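Local structure of 4'-phospho-dehydrooxetanocin synthase (Bacillus megaterium, 5UL3) at residues 460-464 with 465-469; 706-710 with 711-715; 259-262 with 263-266; 243-246 with 247-250. The protein catalyses the oxidative ring contraction of dAMP to an oxetane aldehyde in oxetanocin A biosynthesis, using cobalamin, S-adenosylmethionine and a [4Fe-4S] cluster. One frame throughout, in Å; residues are numbered along the deposited sequence.

Interaction 1: 460-464 with 465-469; sequences RLVSA and LGINL. With EDO (1,2-ethanediol), chain F.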
loop_
_atom_site.group_PDB
_atom_site.type_symbol
_atom_site.label_atom_id
_atom_site.label_comp_id
_atom_site.label_asym_id
_atom_site.label_seq_id
_atom_site.Cartn_x
_atom_site.Cartn_y
_atom_site.Cartn_z
ATOM N N ARG A 460 6.952 -22.769 4.350
ATOM C CA ARG A 460 8.111 -23.490 4.865
ATOM C C ARG A 460 9.416 -22.900 4.332
ATOM O O ARG A 460 10.367 -22.659 5.090
ATOM C CB ARG A 460 7.959 -24.966 4.473
ATOM C CG ARG A 460 8.851 -25.961 5.173
ATOM C CD ARG A 460 8.560 -27.395 4.692
ATOM N NE ARG A 460 7.281 -27.919 5.161
ATOM C CZ ARG A 460 6.634 -28.930 4.594
ATOM N NH1 ARG A 460 7.135 -29.534 3.515
ATOM N NH2 ARG A 460 5.480 -29.336 5.092
ATOM N N LEU A 461 9.483 -22.668 3.019
ATOM C CA LEU A 461 10.701 -22.150 2.408
ATOM C C LEU A 461 11.027 -20.735 2.885
ATOM O O LEU A 461 12.177 -20.436 3.228
ATOM C CB LEU A 461 10.566 -22.191 0.877
ATOM C CG LEU A 461 10.476 -23.608 0.299
ATOM C CD1 LEU A 461 9.937 -23.610 -1.146
ATOM C CD2 LEU A 461 11.857 -24.288 0.344
ATOM N N VAL A 462 10.033 -19.846 2.902
ATOM C CA VAL A 462 10.313 -18.461 3.288
ATOM C C VAL A 462 10.660 -18.383 4.768
ATOM O O VAL A 462 11.605 -17.684 5.156
ATOM C CB VAL A 462 9.132 -17.536 2.946
ATOM C CG1 VAL A 462 9.419 -16.106 3.474
ATOM C CG2 VAL A 462 8.919 -17.493 1.406
ATOM N N SER A 463 9.912 -19.097 5.611
ATOM C CA SER A 463 10.199 -19.018 7.048
ATOM C C SER A 463 11.562 -19.624 7.381
ATOM O O SER A 463 12.273 -19.095 8.252
ATOM C CB SER A 463 9.082 -19.679 7.856
ATOM O OG SER A 463 8.949 -21.061 7.574
ATOM N N ALA A 464 11.974 -20.680 6.667
ATOM C CA ALA A 464 13.286 -21.270 6.911
ATOM C C ALA A 464 14.419 -20.293 6.633
ATOM O O ALA A 464 15.512 -20.458 7.186
ATOM C CB ALA A 464 13.466 -22.550 6.071
ATOM N N LEU A 465 14.196 -19.282 5.788
ATOM C CA LEU A 465 15.217 -18.276 5.537
ATOM C C LEU A 465 15.247 -17.171 6.589
ATOM O O LEU A 465 16.036 -16.234 6.443
ATOM C CB LEU A 465 15.005 -17.663 4.157
ATOM C CG LEU A 465 15.093 -18.679 3.017
ATOM C CD1 LEU A 465 14.645 -18.041 1.703
ATOM C CD2 LEU A 465 16.518 -19.190 2.894
ATOM N N GLY A 466 14.418 -17.250 7.624
ATOM C CA GLY A 466 14.427 -16.237 8.678
ATOM C C GLY A 466 13.594 -15.006 8.392
ATOM O O GLY A 466 13.671 -14.026 9.145
ATOM N N ILE A 467 12.822 -15.016 7.319
ATOM C CA ILE A 467 11.916 -13.923 6.998
ATOM C C ILE A 467 10.670 -14.085 7.852
ATOM O O ILE A 467 10.205 -15.203 8.086
ATOM C CB ILE A 467 11.608 -13.932 5.482
ATOM C CG1 ILE A 467 12.863 -13.546 4.703
ATOM C CG2 ILE A 467 10.460 -13.003 5.133
ATOM C CD1 ILE A 467 12.829 -13.871 3.194
ATOM N N ASN A 468 10.038 -12.955 8.264
ATOM C CA ASN A 468 8.941 -12.917 9.264
ATOM C C ASN A 468 7.557 -12.706 8.617
ATOM O O ASN A 468 7.087 -11.574 8.484
ATOM C CB ASN A 468 9.249 -11.821 10.290
ATOM C CG ASN A 468 8.139 -11.613 11.346
ATOM O OD1 ASN A 468 7.196 -12.395 11.467
ATOM N ND2 ASN A 468 8.276 -10.538 12.127
ATOM N N LEU A 469 6.859 -13.809 8.330
ATOM C CA LEU A 469 5.698 -13.863 7.445
ATOM C C LEU A 469 4.404 -13.363 8.075
ATOM O O LEU A 469 4.176 -13.508 9.280
ATOM C CB LEU A 469 5.442 -15.313 7.027
ATOM C CG LEU A 469 6.542 -15.961 6.260
ATOM C CD1 LEU A 469 6.256 -17.471 6.153
ATOM C CD2 LEU A 469 6.462 -15.296 4.905
HETATM C C1 EDO F . 7.498 -17.131 11.843
HETATM O O1 EDO F . 7.363 -18.546 11.634
HETATM C C2 EDO F . 7.270 -16.331 10.555
HETATM O O2 EDO F . 6.840 -14.997 10.905
HETATM O O HOH W 1 11.261 -17.029 9.976
#

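Interaction 2: 706-710 with 711-715; sequences ADLNK and GIITD. With EDO (1,2-ethanediol), chain K.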
loop_
_atom_site.group_PDB
_atom_site.type_symbol
_atom_site.label_atom_id
_atom_site.label_comp_id
_atom_site.label_asym_id
_atom_site.label_seq_id
_atom_site.Cartn_x
_atom_site.Cartn_y
_atom_site.Cartn_z
ATOM N N ALA A 706 -7.051 -9.652 36.665
ATOM C CA ALA A 706 -6.260 -9.909 37.866
ATOM C C ALA A 706 -4.850 -9.361 37.726
ATOM O O ALA A 706 -4.304 -8.783 38.673
ATOM C CB ALA A 706 -6.224 -11.406 38.163
ATOM N N ASP A 707 -4.237 -9.532 36.549
ATOM C CA ASP A 707 -2.899 -8.987 36.356
ATOM C C ASP A 707 -2.912 -7.474 36.468
ATOM O O ASP A 707 -1.965 -6.866 36.987
ATOM C CB ASP A 707 -2.332 -9.413 34.990
ATOM C CG ASP A 707 -1.889 -10.859 34.958
ATOM O OD1 ASP A 707 -1.624 -11.443 36.031
ATOM O OD2 ASP A 707 -1.782 -11.418 33.842
ATOM N N LEU A 708 -3.974 -6.839 35.974
ATOM C CA LEU A 708 -4.074 -5.394 36.099
ATOM C C LEU A 708 -4.212 -4.997 37.566
ATOM O O LEU A 708 -3.501 -4.109 38.052
ATOM C CB LEU A 708 -5.261 -4.885 35.284
ATOM C CG LEU A 708 -5.591 -3.399 35.400
ATOM C CD1 LEU A 708 -4.390 -2.554 35.003
ATOM C CD2 LEU A 708 -6.791 -3.090 34.495
ATOM N N ASN A 709 -5.115 -5.668 38.291
ATOM C CA ASN A 709 -5.314 -5.337 39.708
ATOM C C ASN A 709 -4.060 -5.591 40.541
ATOM O O ASN A 709 -3.774 -4.836 41.482
ATOM C CB ASN A 709 -6.492 -6.139 40.257
ATOM C CG ASN A 709 -7.819 -5.693 39.672
ATOM O OD1 ASN A 709 -7.956 -4.559 39.216
ATOM N ND2 ASN A 709 -8.799 -6.567 39.707
ATOM N N LYS A 710 -3.298 -6.636 40.212
ATOM C CA LYS A 710 -2.057 -6.943 40.916
ATOM C C LYS A 710 -0.907 -6.011 40.560
ATOM O O LYS A 710 0.155 -6.101 41.186
ATOM C CB LYS A 710 -1.627 -8.386 40.630
ATOM C CG LYS A 710 -2.554 -9.445 41.174
ATOM C CD LYS A 710 -2.162 -10.818 40.646
ATOM C CE LYS A 710 -3.172 -11.880 41.068
ATOM N NZ LYS A 710 -2.922 -13.181 40.371
ATOM N N GLY A 711 -1.065 -5.142 39.567
ATOM C CA GLY A 711 0.051 -4.338 39.120
ATOM C C GLY A 711 1.033 -5.057 38.213
ATOM O O GLY A 711 2.121 -4.531 37.973
ATOM N N ILE A 712 0.688 -6.257 37.735
ATOM C CA ILE A 712 1.556 -6.984 36.811
ATOM C C ILE A 712 1.563 -6.314 35.447
ATOM O O ILE A 712 2.603 -6.267 34.773
ATOM C CB ILE A 712 1.124 -8.457 36.763
ATOM C CG1 ILE A 712 1.483 -9.112 38.103
ATOM C CG2 ILE A 712 1.779 -9.209 35.571
ATOM C CD1 ILE A 712 0.995 -10.512 38.255
ATOM N N ILE A 713 0.435 -5.739 35.026
ATOM C CA ILE A 713 0.427 -4.861 33.865
ATOM C C ILE A 713 -0.058 -3.488 34.307
ATOM O O ILE A 713 -0.760 -3.343 35.314
ATOM C CB ILE A 713 -0.447 -5.412 32.715
ATOM C CG1 ILE A 713 -1.890 -5.553 33.172
ATOM C CG2 ILE A 713 0.078 -6.755 32.221
ATOM C CD1 ILE A 713 -2.823 -6.136 32.095
ATOM N N THR A 714 0.324 -2.469 33.538
ATOM C CA THR A 714 0.023 -1.080 33.851
ATOM C C THR A 714 -1.002 -0.530 32.873
ATOM O O THR A 714 -0.849 -0.692 31.661
ATOM C CB THR A 714 1.285 -0.212 33.796
ATOM O OG1 THR A 714 2.297 -0.775 34.642
ATOM C CG2 THR A 714 0.962 1.196 34.255
ATOM N N ASP A 715 -2.030 0.131 33.401
ATOM C CA ASP A 715 -3.075 0.726 32.581
ATOM C C ASP A 715 -2.611 2.051 32.001
ATOM O O ASP A 715 -1.620 2.643 32.438
ATOM C CB ASP A 715 -4.341 0.957 33.406
ATOM C CG ASP A 715 -5.622 0.821 32.581
ATOM O OD1 ASP A 715 -5.567 1.003 31.335
ATOM O OD2 ASP A 715 -6.679 0.527 33.191
HETATM C C1 EDO K . -4.003 -15.405 37.282
HETATM O O1 EDO K . -5.375 -15.165 37.613
HETATM C C2 EDO K . -3.418 -14.157 36.632
HETATM O O2 EDO K . -3.071 -13.192 37.635
HETATM O O HOH W 2 -1.562 -1.872 37.482
#

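Interaction 3: 259-262 with 263-266; sequences DEVN and GISY. With EDO (1,2-ethanediol), chain M; EDO (1,2-ethanediol), chain L.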
loop_
_atom_site.group_PDB
_atom_site.type_symbol
_atom_site.label_atom_id
_atom_site.label_comp_id
_atom_site.label_asym_id
_atom_site.label_seq_id
_atom_site.Cartn_x
_atom_site.Cartn_y
_atom_site.Cartn_z
ATOM N N ASP A 259 -10.526 16.127 -25.516
ATOM C CA ASP A 259 -10.699 14.744 -25.950
ATOM C C ASP A 259 -9.387 14.083 -26.362
ATOM O O ASP A 259 -9.401 12.923 -26.790
ATOM C CB ASP A 259 -11.744 14.657 -27.077
ATOM C CG ASP A 259 -11.283 15.265 -28.400
ATOM O OD1 ASP A 259 -10.158 15.784 -28.516
ATOM O OD2 ASP A 259 -12.080 15.209 -29.358
ATOM N N GLU A 260 -8.261 14.782 -26.212
ATOM C CA GLU A 260 -6.927 14.250 -26.452
ATOM C C GLU A 260 -6.136 14.013 -25.168
ATOM O O GLU A 260 -5.008 13.519 -25.237
ATOM C CB GLU A 260 -6.143 15.211 -27.357
ATOM C CG GLU A 260 -6.667 15.255 -28.804
ATOM C CD GLU A 260 -6.014 16.351 -29.626
ATOM O OE1 GLU A 260 -5.878 17.483 -29.122
ATOM O OE2 GLU A 260 -5.637 16.083 -30.783
ATOM N N VAL A 261 -6.694 14.344 -24.011
ATOM C CA VAL A 261 -5.971 14.262 -22.743
ATOM C C VAL A 261 -5.919 12.806 -22.290
ATOM O O VAL A 261 -6.960 12.163 -22.125
ATOM C CB VAL A 261 -6.636 15.142 -21.674
ATOM C CG1 VAL A 261 -6.044 14.860 -20.273
ATOM C CG2 VAL A 261 -6.501 16.626 -22.038
ATOM N N ASN A 262 -4.708 12.303 -22.062
ATOM C CA ASN A 262 -4.496 10.921 -21.639
ATOM C C ASN A 262 -5.343 10.533 -20.434
ATOM O O ASN A 262 -5.360 11.227 -19.414
ATOM C CB ASN A 262 -3.017 10.715 -21.296
ATOM C CG ASN A 262 -2.727 9.301 -20.816
ATOM O OD1 ASN A 262 -2.372 8.440 -21.613
ATOM N ND2 ASN A 262 -2.883 9.056 -19.510
ATOM N N GLY A 263 -6.025 9.395 -20.548
ATOM C CA GLY A 263 -6.497 8.674 -19.371
ATOM C C GLY A 263 -7.459 9.397 -18.453
ATOM O O GLY A 263 -7.387 9.225 -17.224
ATOM N N ILE A 264 -8.387 10.175 -19.010
ATOM C CA ILE A 264 -9.401 10.829 -18.190
ATOM C C ILE A 264 -10.796 10.411 -18.636
ATOM O O ILE A 264 -11.025 10.012 -19.786
ATOM C CB ILE A 264 -9.314 12.372 -18.227
ATOM C CG1 ILE A 264 -9.478 12.858 -19.664
ATOM C CG2 ILE A 264 -8.021 12.877 -17.584
ATOM C CD1 ILE A 264 -9.757 14.364 -19.762
ATOM N N SER A 265 -11.735 10.502 -17.700
ATOM C CA SER A 265 -13.158 10.434 -17.999
ATOM C C SER A 265 -13.792 11.775 -17.659
ATOM O O SER A 265 -13.411 12.422 -16.678
ATOM C CB SER A 265 -13.844 9.303 -17.229
ATOM O OG SER A 265 -13.486 9.315 -15.862
ATOM N N TYR A 266 -14.749 12.200 -18.480
ATOM C CA TYR A 266 -15.342 13.522 -18.323
ATOM C C TYR A 266 -16.706 13.542 -18.999
ATOM O O TYR A 266 -17.054 12.648 -19.777
ATOM C CB TYR A 266 -14.416 14.598 -18.899
ATOM C CG TYR A 266 -14.204 14.461 -20.389
ATOM C CD1 TYR A 266 -13.274 13.558 -20.911
ATOM C CD2 TYR A 266 -14.942 15.227 -21.279
ATOM C CE1 TYR A 266 -13.101 13.425 -22.291
ATOM C CE2 TYR A 266 -14.767 15.111 -22.651
ATOM C CZ TYR A 266 -13.853 14.211 -23.150
ATOM O OH TYR A 266 -13.697 14.117 -24.514
HETATM C C1 EDO M . -10.676 10.751 -29.052
HETATM O O1 EDO M . -11.360 11.138 -27.850
HETATM C C2 EDO M . -10.580 11.936 -30.011
HETATM O O2 EDO M . -9.222 12.396 -30.111
HETATM C C1 EDO L . -14.631 18.041 -26.233
HETATM O O1 EDO L . -15.537 18.367 -25.167
HETATM C C2 EDO L . -13.361 18.885 -26.148
HETATM O O2 EDO L . -12.323 18.313 -26.969
#

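Interaction 4: 243-246 with 247-250; sequences YTLR and DLIK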
loop_
_atom_site.group_PDB
_atom_site.type_symbol
_atom_site.label_atom_id
_atom_site.label_comp_id
_atom_site.label_asym_id
_atom_site.label_seq_id
_atom_site.Cartn_x
_atom_site.Cartn_y
_atom_site.Cartn_z
ATOM N N TYR A 243 0.906 10.916 -17.123
ATOM C CA TYR A 243 0.637 11.456 -18.452
ATOM C C TYR A 243 -0.647 12.265 -18.488
ATOM O O TYR A 243 -0.766 13.191 -19.294
ATOM C CB TYR A 243 0.552 10.331 -19.481
ATOM C CG TYR A 243 1.834 9.577 -19.699
ATOM C CD1 TYR A 243 3.040 10.053 -19.218
ATOM C CD2 TYR A 243 1.830 8.374 -20.403
ATOM C CE1 TYR A 243 4.211 9.353 -19.415
ATOM C CE2 TYR A 243 2.992 7.670 -20.603
ATOM C CZ TYR A 243 4.177 8.157 -20.111
ATOM O OH TYR A 243 5.337 7.452 -20.329
ATOM N N THR A 244 -1.607 11.929 -17.623
ATOM C CA THR A 244 -2.802 12.746 -17.471
ATOM C C THR A 244 -2.428 14.178 -17.095
ATOM O O THR A 244 -2.892 15.139 -17.720
ATOM C CB THR A 244 -3.716 12.121 -16.415
ATOM O OG1 THR A 244 -4.293 10.912 -16.926
ATOM C CG2 THR A 244 -4.837 13.085 -16.003
ATOM N N LEU A 245 -1.570 14.336 -16.089
ATOM C CA LEU A 245 -1.196 15.686 -15.662
ATOM C C LEU A 245 -0.360 16.378 -16.729
ATOM O O LEU A 245 -0.569 17.561 -17.012
ATOM C CB LEU A 245 -0.463 15.644 -14.315
ATOM C CG LEU A 245 -1.345 15.279 -13.112
ATOM C CD1 LEU A 245 -0.483 15.061 -11.873
ATOM C CD2 LEU A 245 -2.343 16.392 -12.852
ATOM N N ARG A 246 0.566 15.647 -17.359
ATOM C CA ARG A 246 1.283 16.189 -18.511
ATOM C C ARG A 246 0.320 16.778 -19.539
ATOM O O ARG A 246 0.547 17.875 -20.074
ATOM C CB ARG A 246 2.125 15.082 -19.164
ATOM C CG ARG A 246 2.814 15.505 -20.450
ATOM C CD ARG A 246 3.187 14.265 -21.287
ATOM N NE ARG A 246 2.011 13.559 -21.784
ATOM C CZ ARG A 246 2.035 12.344 -22.322
ATOM N NH1 ARG A 246 3.179 11.687 -22.438
ATOM N NH2 ARG A 246 0.913 11.789 -22.748
ATOM N N ASP A 247 -0.753 16.055 -19.838
ATOM C CA ASP A 247 -1.652 16.482 -20.906
ATOM C C ASP A 247 -2.599 17.585 -20.451
ATOM O O ASP A 247 -2.977 18.434 -21.263
ATOM C CB ASP A 247 -2.434 15.279 -21.457
ATOM C CG ASP A 247 -1.586 14.408 -22.372
ATOM O OD1 ASP A 247 -0.415 14.741 -22.615
ATOM O OD2 ASP A 247 -2.102 13.373 -22.863
ATOM N N LEU A 248 -2.971 17.613 -19.165
ATOM C CA LEU A 248 -3.743 18.749 -18.660
ATOM C C LEU A 248 -2.937 20.038 -18.743
ATOM O O LEU A 248 -3.499 21.110 -18.996
ATOM C CB LEU A 248 -4.177 18.498 -17.222
ATOM C CG LEU A 248 -5.232 17.403 -17.048
ATOM C CD1 LEU A 248 -5.530 17.234 -15.579
ATOM C CD2 LEU A 248 -6.487 17.777 -17.815
ATOM N N ILE A 249 -1.624 19.941 -18.544
ATOM C CA ILE A 249 -0.742 21.096 -18.689
ATOM C C ILE A 249 -0.706 21.541 -20.144
ATOM O O ILE A 249 -0.787 22.735 -20.446
ATOM C CB ILE A 249 0.657 20.753 -18.154
ATOM C CG1 ILE A 249 0.622 20.616 -16.622
ATOM C CG2 ILE A 249 1.702 21.779 -18.587
ATOM C CD1 ILE A 249 1.864 19.954 -16.048
ATOM N N LYS A 250 -0.606 20.588 -21.073
ATOM C CA LYS A 250 -0.713 20.958 -22.481
ATOM C C LYS A 250 -2.066 21.600 -22.779
ATOM O O LYS A 250 -2.139 22.591 -23.516
ATOM C CB LYS A 250 -0.482 19.733 -23.373
ATOM C CG LYS A 250 0.929 19.181 -23.274
ATOM C CD LYS A 250 1.020 17.803 -23.954
ATOM C CE LYS A 250 1.482 17.899 -25.388
ATOM N NZ LYS A 250 2.966 17.728 -25.471
#

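Interaction 1: 460-464 with 465-469
The helical backbone is left at Gly-466, whose phi is positive (85°) and whose N-H reaches Ser-463 O at 2.9 Å, just after the N-H of Leu-465 has bonded to Val-462 O at 3.1 Å. A water spans the turn, donating to Ser-463 O and to Ile-467 O and so tying the last helical turn to the departing loop.

Val-462 is the hub of the apolar contact. Its CG1 branch lies opposite the backbone N (chi1 175°), which turns that methyl toward the residues after the turn. There it meets Ile-467 CG2 at 3.7 Å and Leu-469 CD2 at 3.4 Å, the second closer than usual for two carbons, evidence of tight packing. The other methyl of Leu-469, CD1, sits 4.0 Å from Ser-463 CB, so its fork spans two neighbouring helix positions. Ser-463 OG is hydrogen-bonded to Leu-459 O and Met-500 N. On another part of the turn, Leu-465 lays CG 3.4 Å from Leu-461 O. Leu-465 packs on Leu-417 and Trp-420 of helix 410-426, and Ile-467 on Trp-420 and Ala-424 of the same helix.

Positive-phi Gly-466 and the bonds back into the last turn define a Schellman motif, here closing helix 452-464 ahead of strand 470-473, a helix-to-strand connection of the partial triose phosphate isomerase barrel of the radical SAM domain.

Interaction 2: 706-710 with 711-715
Ile-713 sets CG1 between its backbone N and carbonyl carbon (chi1 61°), which lays that branch on the helix backbone, 3.7 Å from Leu-708 CA. Leu-708 extends CG opposite its own N (chi1 175°). Its CD1 lies 3.7 Å from Ile-713 O, and its CD2 rests 3.8 Å from OD2 of Asp-715, whose OD1 and OD2 bond to the backbone N atoms of Leu-721 and His-722. Ile-712 runs alongside Lys-710, both chains pointing the same way, with their CD1 and CD atoms 4.0 Å apart.

Asp-707 is gripped at both ends. Its carbonyl O accepts from the N-H of Ile-712 at 2.8 Å and also from that of Ile-713. Its OD2 pairs with Tyr-629 OH of helix 620-648, while OD1 accepts from an ethanediol whose O2 also takes a bond from Lys-710 NZ (2.7 Å); that molecule probably comes from the crystallisation liquor.

Gly-711 N closes onto Leu-708 O at 3.0 Å, and its positive phi (79°) takes the chain out of the helix. The bond of Ile-712 N to Asp-707 O encloses that of Gly-711 N, completing a Schellman motif that ends helix 683-709 in the C-terminal helix bundle.

Interaction 3: 259-262 with 263-266
Ile-264 overlaps Val-261 across the turn, its CD1 3.7 Å from Val-261 CB and the two side chains set at a slant to one another. The branch gets there because CG1 lies between the backbone N and carbonyl carbon (chi1 59°), which also brings it 3.6 Å from Val-261 O.

Val-261 to Ile-264 form a type II beta turn, with Asn-262 and Gly-263 at its corners; the positive phi of Gly-263 (61°) is usual for the third position. The directions from CA 259 to 262 and from CA 263 to 266 are 143° apart. The turn links helix 242-252 to strand 264-267, an antiparallel member of the seven-stranded sheet that also holds the parallel strands of the cobalamin-binding domain. Further along, Tyr-266 brings OH to 3.3 Å from Asp-259 CB. The carboxylate of Asp-259 points off this contact, near two ethanediols probably from the crystallisation liquor.

Val-261 O takes Asn-276 ND2, and Asn-262 OD1 takes Glu-279 N. Contacts between the two halves are thus van der Waals, apolar for Val-261 with Ile-264 and oxygen-to-carbon for Tyr-266 with Asp-259, which implies that the turn's polar groups are satisfied by helix 242-252 and by flanking residues around Asp-238, Asn-276 and Glu-279.

Interaction 4: 243-246 with 247-250
The guanidinium of Arg-246 has Tyr-243 CB over one face, 3.6 Å above its plane and offset toward the rim, while the carboxylate of Asp-247 meets it at the edge. Its NH1 lies in turn over a face of the Tyr-243 ring, again toward the rim. These groups belong to helix 242-252 of the cobalamin-binding Rossmann domain.

Arg-246 and Asp-247 are sequence neighbours, yet they form a salt bridge because the arginine chain bends at chi3 (67°) and runs back beside the aspartate, both pointing the same way. NE gives the main bond, 2.8 Å to Asp-247 OD1, from above the carboxylate plane. NH2 adds two weak bonds, 3.4 Å to OD2 and 3.2 Å to OD1. With that approach and planes 28° apart, the pair is not a coplanar bidentate one. Asp-247 OD2 is also hydrogen-bonded to Asn-262 N.

Tyr-243 is fixed at its far end, where OH bonds to Glu-286 OE1 and Asn-282 N, and both it and Arg-246 pack on Tyr-146 of helix 138-149. The helix is regular: N-H groups of Asp-247, Leu-248, Ile-249 and Lys-250 bond to carbonyls four residues back. Leu-245, whose side chain comes within about 4 Å of cobalamin, has CD2 4.3 Å from Leu-248 CD1. Ile-249 CG1 lies just 3.3 Å from Leu-245 O, alongside the carbonyl that its own backbone N-H uses.

Overall arrangement
Interactions 3 and 4 form one unit, with centres 9 Å apart: Asn-262 O is 2.7 Å from Thr-244 OG1 and Asn-262 N is 2.9 Å from Asp-247 OD2, both probable hydrogen bonds that join the turn to helix 242-252. Both lie near the cofactor: the side chain of Leu-245 is about 4 Å from cobalamin and that of Ile-264 about 7 Å. Interactions 1 and 2 lie across the chain's centre from this pair and away from the annotated sites. Their centres are 35 Å apart and their nearest atoms about 22 Å, yet each ends a helix in the same way. From interaction 1 to interaction 4 the nearest atoms are about 33 Å apart.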